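PDB 2QVP: peptidase M14 domain-containing protein, which is a putative metallopeptidase of the M14 family, probably a zinc-dependent hydrolase, whose own substrate is not established. Local coordinates for residues Q8-R13 against H75-A80; N109-A114 against F119-E124. One frame throughout, in Å; residues are numbered along the deposited sequence.

How the contacts relate
Contact 1 and contact 2 lie on the same side of the chain's centre, their centres about 11 Å apart, and follow one another along the sequence. Strands 67-72 and 101-105 are parallel neighbours in the mixed sheet; 75-80 lies in the loop that follows the first, while helix 110-115, which carries most of 109-114, follows the second. The two contacts also pack directly, the amide of Asn-109 against Gly-76 and the ring of Phe-113 against Ser-79. Arg-118 and Asn-125, flanking 119-124, reach back to the His-75 to Glu-78 loop, where M14 enzymes typically hold zinc; Arg-118 forms salt bridges to Glu-77 and Glu-78, and Asn-125 bonds to His-75. Contact 1 sets the first modelled residues against the same loop.

Contact 1 of 2, residues Q8-R13 against H75-A80; sequences QTFVWR and HGEESA. With SO4 (sulfate ion), chain D.
Phe-10 and Trp-12 pack against Glu-77 and Ser-79 in the loop carrying the His-x-x-Glu motif, His-75 to Glu-78, which in M14 peptidases typically supplies two zinc ligands. Phe-10 lies alongside Glu-77, its CD1 3.5 Å from Glu-77 CB. With CG squeezed between backbone N and carbonyl carbon (chi1 88°) and a bend at chi2, Glu-77 offers only its methylenes to the ring and turns its carboxylate away, to a salt bridge with Arg-118. Trp-12 meets the next part of the loop: at its edge, CZ3 comes within 3.4 Å of Glu-77 O, and Ser-79 OG sits obliquely beside it. That hydroxyl also bonds a water that donates to Phe-10 O at 2.6 Å. Within the loop, His-75 ND1 gives a hydrogen bond to Glu-78 OE2 (2.8 Å), from above the carboxylate plane; NE2 bonds Asn-125 OD1 and, weakly, O1 of a sulfate probably from the crystallisation liquor. A leucine here would probably cost the motif one presumed zinc ligand and leave Glu-78 OE2 and Asn-125 OD1 without their imidazole partner. Segment 8-13 leads into strand 13-14, and Trp-12 also meets Leu-252 and, by cation-pi, Arg-255 of helix 252-270; loop 75-80 joins strand 67-72 to helix 80-91.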
ATOM      1  N   GLN A   8      17.757 -10.364   7.611  1.00 38.38           N
ATOM      2  CA  GLN A   8      17.656  -9.679   6.292  1.00 40.11           C
ATOM      3  C   GLN A   8      16.628 -10.359   5.371  1.00 38.63           C
ATOM      4  O   GLN A   8      15.623  -9.746   5.060  1.00 39.84           O
ATOM      5  CB  GLN A   8      19.015  -9.607   5.578  1.00 40.68           C
ATOM      6  CG  GLN A   8      18.985  -8.827   4.232  1.00 41.00           C
ATOM      7  CD  GLN A   8      20.083  -9.220   3.236  1.00 46.45           C
ATOM      8  OE1 GLN A   8      20.684  -8.344   2.586  1.00 50.54           O
ATOM      9  NE2 GLN A   8      20.329 -10.533   3.085  1.00 47.09           N
ATOM     10  N   THR A   9      16.890 -11.587   4.908  1.00 37.07           N
ATOM     11  CA  THR A   9      15.973 -12.284   3.968  1.00 36.55           C
ATOM     12  C   THR A   9      14.818 -12.953   4.690  1.00 33.47           C
ATOM     13  O   THR A   9      15.048 -13.718   5.635  1.00 35.66           O
ATOM     14  CB  THR A   9      16.712 -13.300   3.047  1.00 36.09           C
ATOM     15  OG1 THR A   9      17.314 -12.565   1.983  1.00 42.98           O
ATOM     16  CG2 THR A   9      15.755 -14.334   2.422  1.00 35.12           C
ATOM     17  N   PHE A  10      13.591 -12.675   4.218  1.00 28.61           N
ATOM     18  CA  PHE A  10      12.349 -13.221   4.767  1.00 25.54           C
ATOM     19  C   PHE A  10      11.490 -13.852   3.668  1.00 25.01           C
ATOM     20  O   PHE A  10      11.105 -13.168   2.711  1.00 26.85           O
ATOM     21  CB  PHE A  10      11.533 -12.126   5.438  1.00 25.17           C
ATOM     22  CG  PHE A  10      12.203 -11.470   6.632  1.00 24.68           C
ATOM     23  CD1 PHE A  10      13.048 -10.398   6.463  1.00 26.02           C
ATOM     24  CD2 PHE A  10      11.946 -11.901   7.922  1.00 27.93           C
ATOM     25  CE1 PHE A  10      13.666  -9.770   7.557  1.00 27.66           C
ATOM     26  CE2 PHE A  10      12.556 -11.271   9.029  1.00 28.81           C
ATOM     27  CZ  PHE A  10      13.416 -10.212   8.836  1.00 24.25           C
ATOM     28  N   VAL A  11      11.160 -15.137   3.821  1.00 23.41           N
ATOM     29  CA  VAL A  11      10.374 -15.891   2.848  1.00 23.13           C
ATOM     30  C   VAL A  11       9.360 -16.776   3.545  1.00 23.36           C
ATOM     31  O   VAL A  11       9.681 -17.422   4.534  1.00 26.90           O
ATOM     32  CB  VAL A  11      11.256 -16.823   1.977  1.00 25.18           C
ATOM     33  CG1 VAL A  11      10.415 -17.425   0.821  1.00 19.94           C
ATOM     34  CG2 VAL A  11      12.493 -16.084   1.456  1.00 24.05           C
ATOM     35  N   TRP A  12       8.129 -16.765   3.057  1.00 22.75           N
ATOM     36  CA  TRP A  12       7.092 -17.637   3.535  1.00 23.09           C
ATOM     37  C   TRP A  12       6.418 -18.362   2.352  1.00 23.39           C
ATOM     38  O   TRP A  12       6.510 -17.949   1.204  1.00 22.13           O
ATOM     39  CB  TRP A  12       6.052 -16.855   4.316  1.00 23.96           C
ATOM     40  CG  TRP A  12       6.566 -16.063   5.475  1.00 24.26           C
ATOM     41  CD1 TRP A  12       6.603 -16.460   6.784  1.00 23.06           C
ATOM     42  CD2 TRP A  12       7.072 -14.720   5.452  1.00 23.99           C
ATOM     43  NE1 TRP A  12       7.106 -15.467   7.565  1.00 22.12           N
ATOM     44  CE2 TRP A  12       7.413 -14.386   6.781  1.00 25.38           C
ATOM     45  CE3 TRP A  12       7.250 -13.757   4.444  1.00 25.38           C
ATOM     46  CZ2 TRP A  12       7.919 -13.129   7.129  1.00 23.59           C
ATOM     47  CZ3 TRP A  12       7.778 -12.515   4.785  1.00 20.31           C
ATOM     48  CH2 TRP A  12       8.105 -12.216   6.118  1.00 23.17           C
ATOM     49  N   ARG A  13       5.737 -19.452   2.681  1.00 26.47           N
ATOM     50  CA  ARG A  13       4.975 -20.254   1.734  1.00 24.16           C
ATOM     51  C   ARG A  13       3.547 -19.775   1.863  1.00 22.82           C
ATOM     52  O   ARG A  13       3.073 -19.582   2.986  1.00 24.29           O
ATOM     53  CB  ARG A  13       5.123 -21.748   2.106  1.00 26.12           C
ATOM     54  CG  ARG A  13       4.073 -22.754   1.585  1.00 29.13           C
ATOM     55  CD  ARG A  13       4.089 -22.973   0.070  1.00 31.00           C
ATOM     56  NE  ARG A  13       3.000 -23.868  -0.359  1.00 31.53           N
ATOM     57  CZ  ARG A  13       2.814 -24.345  -1.605  1.00 30.23           C
ATOM     58  NH1 ARG A  13       3.659 -24.059  -2.599  1.00 32.22           N
ATOM     59  NH2 ARG A  13       1.767 -25.136  -1.867  1.00 33.15           N
ATOM     60  N   HIS A  75       8.749  -2.142   0.818  1.00 14.82           N
ATOM     61  CA  HIS A  75       9.749  -2.953   1.467  1.00 14.00           C
ATOM     62  C   HIS A  75       9.517  -4.401   1.097  1.00 15.49           C
ATOM     63  O   HIS A  75       8.435  -4.935   1.354  1.00 11.43           O
ATOM     64  CB  HIS A  75       9.671  -2.784   2.956  1.00 15.68           C
ATOM     65  CG  HIS A  75       9.826  -1.374   3.410  1.00 16.34           C
ATOM     66  ND1 HIS A  75       8.978  -0.792   4.332  1.00 26.10           N
ATOM     67  CD2 HIS A  75      10.714  -0.420   3.052  1.00 17.28           C
ATOM     68  CE1 HIS A  75       9.349   0.462   4.526  1.00 29.12           C
ATOM     69  NE2 HIS A  75      10.406   0.709   3.770  1.00 18.35           N
ATOM     70  N   GLY A  76      10.534  -5.016   0.488  1.00 16.77           N
ATOM     71  CA  GLY A  76      10.444  -6.386  -0.037  1.00 18.32           C
ATOM     72  C   GLY A  76      10.130  -7.517   0.912  1.00 18.25           C
ATOM     73  O   GLY A  76       9.584  -8.539   0.481  1.00 18.75           O
ATOM     74  N   GLU A  77      10.462  -7.352   2.194  1.00 17.90           N
ATOM     75  CA  GLU A  77      10.111  -8.364   3.197  1.00 17.70           C
ATOM     76  C   GLU A  77       8.628  -8.283   3.601  1.00 16.01           C
ATOM     77  O   GLU A  77       8.118  -9.231   4.179  1.00 18.15           O
ATOM     78  CB  GLU A  77      11.031  -8.331   4.469  1.00 16.98           C
ATOM     79  CG  GLU A  77      10.689  -7.396   5.687  1.00 19.86           C
ATOM     80  CD  GLU A  77      10.922  -5.924   5.444  1.00 22.44           C
ATOM     81  OE1 GLU A  77      10.890  -5.539   4.265  1.00 24.77           O
ATOM     82  OE2 GLU A  77      11.110  -5.135   6.413  1.00 13.24           O
ATOM     83  N   GLU A  78       7.935  -7.194   3.268  1.00 13.99           N
ATOM     84  CA  GLU A  78       6.554  -6.974   3.687  1.00 14.47           C
ATOM     85  C   GLU A  78       5.646  -7.469   2.560  1.00 15.03           C
ATOM     86  O   GLU A  78       4.755  -6.763   2.071  1.00 13.06           O
ATOM     87  CB  GLU A  78       6.377  -5.484   3.991  1.00 16.32           C
ATOM     88  CG  GLU A  78       7.389  -4.936   5.021  1.00 12.95           C
ATOM     89  CD  GLU A  78       7.279  -3.429   5.274  1.00 11.12           C
ATOM     90  OE1 GLU A  78       6.386  -2.765   4.743  1.00 17.82           O
ATOM     91  OE2 GLU A  78       8.133  -2.897   6.003  1.00 20.70           O
ATOM     92  N   SER A  79       5.871  -8.725   2.200  1.00 16.51           N
ATOM     93  CA  SER A  79       5.260  -9.371   1.052  1.00 16.71           C
ATOM     94  C   SER A  79       3.758  -9.573   1.106  1.00 16.97           C
ATOM     95  O   SER A  79       3.136  -9.669   0.044  1.00 18.91           O
ATOM     96  CB  SER A  79       5.957 -10.725   0.807  1.00 15.40           C
ATOM     97  OG  SER A  79       6.040 -11.491   1.986  1.00 23.96           O
ATOM     98  N   ALA A  80       3.155  -9.584   2.291  1.00 15.55           N
ATOM     99  CA  ALA A  80       1.696  -9.769   2.384  1.00 13.71           C
ATOM    100  C   ALA A  80       0.906  -8.584   1.793  1.00 16.22           C
ATOM    101  O   ALA A  80      -0.293  -8.726   1.487  1.00 17.72           O
ATOM    102  CB  ALA A  80       1.278 -10.087   3.825  1.00 11.86           C
TER
HETATM  103  S   SO4 D 275      10.603   3.602   6.628  1.00 38.85           S
HETATM  104  O1  SO4 D 275      10.878   3.172   5.265  1.00 40.50           O
HETATM  105  O2  SO4 D 275       9.888   2.591   7.376  1.00 32.55           O
HETATM  106  O3  SO4 D 275      11.855   3.904   7.311  1.00 47.97           O
HETATM  107  O4  SO4 D 275       9.736   4.790   6.586  1.00 46.49           O
HETATM  108  O   HOH W   1       8.969 -12.658   1.358  1.00 15.59           O

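Contact 2 of 2, residues N109-A114 against F119-E124; sequences NPTGFA and FNELGE
Phe-119 meets the helix with its carbonyl rather than its ring: O lies 3.2 Å from Gly-112 CA, and a CB on Gly-112 would collide with this oxygen and with Asn-109 ND2, so glycine is the residue that fits. The ring turns away, one face receiving Gly-123 O near its rim. Asn-120 follows, its CB packed 3.3 Å from Thr-111 OG1 and 3.4 Å from Asn-109 OD1; the two asparagine side chains cross at about a right angle, their amide planes 80° apart. Asn-109 is the N-cap of helix 110-115: its OD1 accepts from Gly-112 N at 3.0 Å, the donor standing well above the carbonyl plane, while ND2 binds Phe-74 O, so both ends of the amide are used. Pro-110 suits the first helical position, where no N-H is needed for the helix bonds. At Glu-121 the backbone N donates to Thr-111 OG1 (3.0 Å, N-H...O angle 146°). That hydroxyl faces the loop because it lies between backbone N and carbonyl carbon (chi1 65°), which also sets the methyl CG2 3.6 Å from Glu-121 OE1. Asn-120 to Gly-123 form a type I turn, and the positive phi of Gly-123 favours glycine. Glu-124 completes the loop: its N donates to Asn-120 OD1 at 2.9 Å and its O accepts from Asn-120 N, while Asn-120 ND2 goes to Glu-146 in helix 145-152.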
ATOM      1  N   ASN A 109       8.783  -2.163  -4.956  1.00  9.22           N
ATOM      2  CA  ASN A 109      10.139  -2.635  -4.827  1.00 10.85           C
ATOM      3  C   ASN A 109      10.252  -4.102  -5.268  1.00 11.04           C
ATOM      4  O   ASN A 109      10.375  -4.975  -4.419  1.00 11.91           O
ATOM      5  CB  ASN A 109      10.546  -2.450  -3.360  1.00 10.85           C
ATOM      6  CG  ASN A 109      11.967  -2.856  -3.060  1.00  6.62           C
ATOM      7  OD1 ASN A 109      12.785  -3.109  -3.943  1.00 12.16           O
ATOM      8  ND2 ASN A 109      12.264  -2.905  -1.770  1.00 12.40           N
ATOM      9  N   PRO A 110      10.225  -4.365  -6.590  1.00 10.66           N
ATOM     10  CA  PRO A 110      10.317  -5.758  -7.070  1.00 10.64           C
ATOM     11  C   PRO A 110      11.647  -6.485  -6.754  1.00 11.92           C
ATOM     12  O   PRO A 110      11.624  -7.678  -6.560  1.00 13.85           O
ATOM     13  CB  PRO A 110      10.146  -5.613  -8.578  1.00 10.89           C
ATOM     14  CG  PRO A 110      10.632  -4.234  -8.886  1.00 13.67           C
ATOM     15  CD  PRO A 110      10.128  -3.416  -7.716  1.00 11.91           C
ATOM     16  N   THR A 111      12.765  -5.760  -6.694  1.00 10.39           N
ATOM     17  CA  THR A 111      14.098  -6.346  -6.467  1.00 10.75           C
ATOM     18  C   THR A 111      14.209  -6.793  -5.014  1.00 11.96           C
ATOM     19  O   THR A 111      14.802  -7.838  -4.734  1.00 17.70           O
ATOM     20  CB  THR A 111      15.245  -5.386  -6.851  1.00 10.32           C
ATOM     21  OG1 THR A 111      15.232  -4.238  -5.991  1.00 14.06           O
ATOM     22  CG2 THR A 111      15.130  -4.949  -8.311  1.00  8.87           C
ATOM     23  N   GLY A 112      13.636  -6.003  -4.100  1.00 14.44           N
ATOM     24  CA  GLY A 112      13.547  -6.382  -2.713  1.00 14.06           C
ATOM     25  C   GLY A 112      12.622  -7.582  -2.575  1.00 13.56           C
ATOM     26  O   GLY A 112      12.993  -8.609  -1.983  1.00 11.94           O
ATOM     27  N   PHE A 113      11.421  -7.434  -3.118  1.00 12.66           N
ATOM     28  CA  PHE A 113      10.371  -8.480  -3.106  1.00 12.65           C
ATOM     29  C   PHE A 113      10.843  -9.853  -3.589  1.00 12.30           C
ATOM     30  O   PHE A 113      10.580 -10.881  -2.942  1.00 13.88           O
ATOM     31  CB  PHE A 113       9.197  -8.004  -3.970  1.00 11.21           C
ATOM     32  CG  PHE A 113       8.008  -8.914  -3.958  1.00 12.22           C
ATOM     33  CD1 PHE A 113       7.054  -8.806  -2.968  1.00 11.15           C
ATOM     34  CD2 PHE A 113       7.820  -9.853  -4.970  1.00  9.58           C
ATOM     35  CE1 PHE A 113       5.952  -9.598  -2.986  1.00  9.64           C
ATOM     36  CE2 PHE A 113       6.730 -10.655  -4.982  1.00 13.69           C
ATOM     37  CZ  PHE A 113       5.782 -10.520  -4.002  1.00 16.22           C
ATOM     38  N   ALA A 114      11.545  -9.856  -4.716  1.00 12.38           N
ATOM     39  CA  ALA A 114      12.067 -11.071  -5.318  1.00 14.71           C
ATOM     40  C   ALA A 114      13.034 -11.814  -4.404  1.00 15.60           C
ATOM     41  O   ALA A 114      13.162 -13.031  -4.524  1.00 17.18           O
ATOM     42  CB  ALA A 114      12.754 -10.762  -6.655  1.00 12.89           C
ATOM     43  N   PHE A 119      15.295  -3.573   1.564  1.00 11.70           N
ATOM     44  CA  PHE A 119      15.790  -2.623   0.562  1.00 13.14           C
ATOM     45  C   PHE A 119      15.743  -3.140  -0.877  1.00 12.99           C
ATOM     46  O   PHE A 119      15.449  -4.294  -1.112  1.00 13.29           O
ATOM     47  CB  PHE A 119      17.219  -2.218   0.913  1.00 14.36           C
ATOM     48  CG  PHE A 119      17.363  -1.618   2.300  1.00 20.37           C
ATOM     49  CD1 PHE A 119      16.473  -0.636   2.763  1.00 23.38           C
ATOM     50  CD2 PHE A 119      18.401  -2.012   3.130  1.00 20.75           C
ATOM     51  CE1 PHE A 119      16.607  -0.087   4.021  1.00 19.26           C
ATOM     52  CE2 PHE A 119      18.541  -1.455   4.399  1.00 21.52           C
ATOM     53  CZ  PHE A 119      17.650  -0.484   4.837  1.00 16.74           C
ATOM     54  N   ASN A 120      16.013  -2.258  -1.829  1.00 13.71           N
ATOM     55  CA  ASN A 120      16.126  -2.648  -3.240  1.00 17.53           C
ATOM     56  C   ASN A 120      17.538  -3.202  -3.446  1.00 17.71           C
ATOM     57  O   ASN A 120      18.337  -3.164  -2.519  1.00 14.40           O
ATOM     58  CB  ASN A 120      15.803  -1.495  -4.214  1.00 16.97           C
ATOM     59  CG  ASN A 120      16.792  -0.310  -4.145  1.00 19.56           C
ATOM     60  OD1 ASN A 120      17.885  -0.393  -3.563  1.00 17.18           O
ATOM     61  ND2 ASN A 120      16.399   0.807  -4.776  1.00 12.44           N
ATOM     62  N   GLU A 121      17.841  -3.666  -4.660  1.00 20.70           N
ATOM     63  CA  GLU A 121      19.167  -4.249  -5.007  1.00 22.18           C
ATOM     64  C   GLU A 121      20.350  -3.299  -4.738  1.00 20.87           C
ATOM     65  O   GLU A 121      21.462  -3.755  -4.473  1.00 21.04           O
ATOM     66  CB  GLU A 121      19.180  -4.718  -6.473  1.00 23.53           C
ATOM     67  CG  GLU A 121      19.051  -3.549  -7.506  1.00 31.13           C
ATOM     68  CD  GLU A 121      18.854  -3.983  -8.953  1.00 28.37           C
ATOM     69  OE1 GLU A 121      18.587  -5.189  -9.217  1.00 41.49           O
ATOM     70  OE2 GLU A 121      18.947  -3.080  -9.826  1.00 40.49           O
ATOM     71  N   LEU A 122      20.092  -1.989  -4.805  1.00 22.26           N
ATOM     72  CA  LEU A 122      21.087  -0.946  -4.511  1.00 20.56           C
ATOM     73  C   LEU A 122      21.213  -0.593  -3.013  1.00 17.68           C
ATOM     74  O   LEU A 122      22.013   0.275  -2.683  1.00 18.25           O
ATOM     75  CB  LEU A 122      20.741   0.332  -5.309  1.00 23.45           C
ATOM     76  CG  LEU A 122      20.668   0.240  -6.842  1.00 28.39           C
ATOM     77  CD1 LEU A 122      19.972   1.461  -7.435  1.00 26.14           C
ATOM     78  CD2 LEU A 122      22.077   0.047  -7.424  1.00 33.98           C
ATOM     79  N   GLY A 123      20.446  -1.246  -2.128  1.00 15.21           N
ATOM     80  CA  GLY A 123      20.436  -0.978  -0.673  1.00 16.75           C
ATOM     81  C   GLY A 123      19.598   0.212  -0.198  1.00 16.57           C
ATOM     82  O   GLY A 123      19.576   0.519   0.999  1.00 17.12           O
ATOM     83  N   GLU A 124      18.846   0.812  -1.130  1.00 16.43           N
ATOM     84  CA  GLU A 124      18.035   2.005  -0.881  0.50 16.77           C
ATOM     85  C   GLU A 124      16.671   1.620  -0.311  1.00 16.00           C
ATOM     86  O   GLU A 124      16.131   0.577  -0.661  1.00 17.47           O
ATOM     87  CB  GLU A 124      17.798   2.777  -2.188  0.50 17.22           C
ATOM     88  CG  GLU A 124      19.040   3.269  -2.948  0.50 17.77           C
ATOM     89  CD  GLU A 124      19.710   4.497  -2.333  0.50 25.53           C
ATOM     90  OE1 GLU A 124      19.016   5.337  -1.695  0.50 25.90           O
ATOM     91  OE2 GLU A 124      20.942   4.642  -2.536  0.50 24.87           O
TER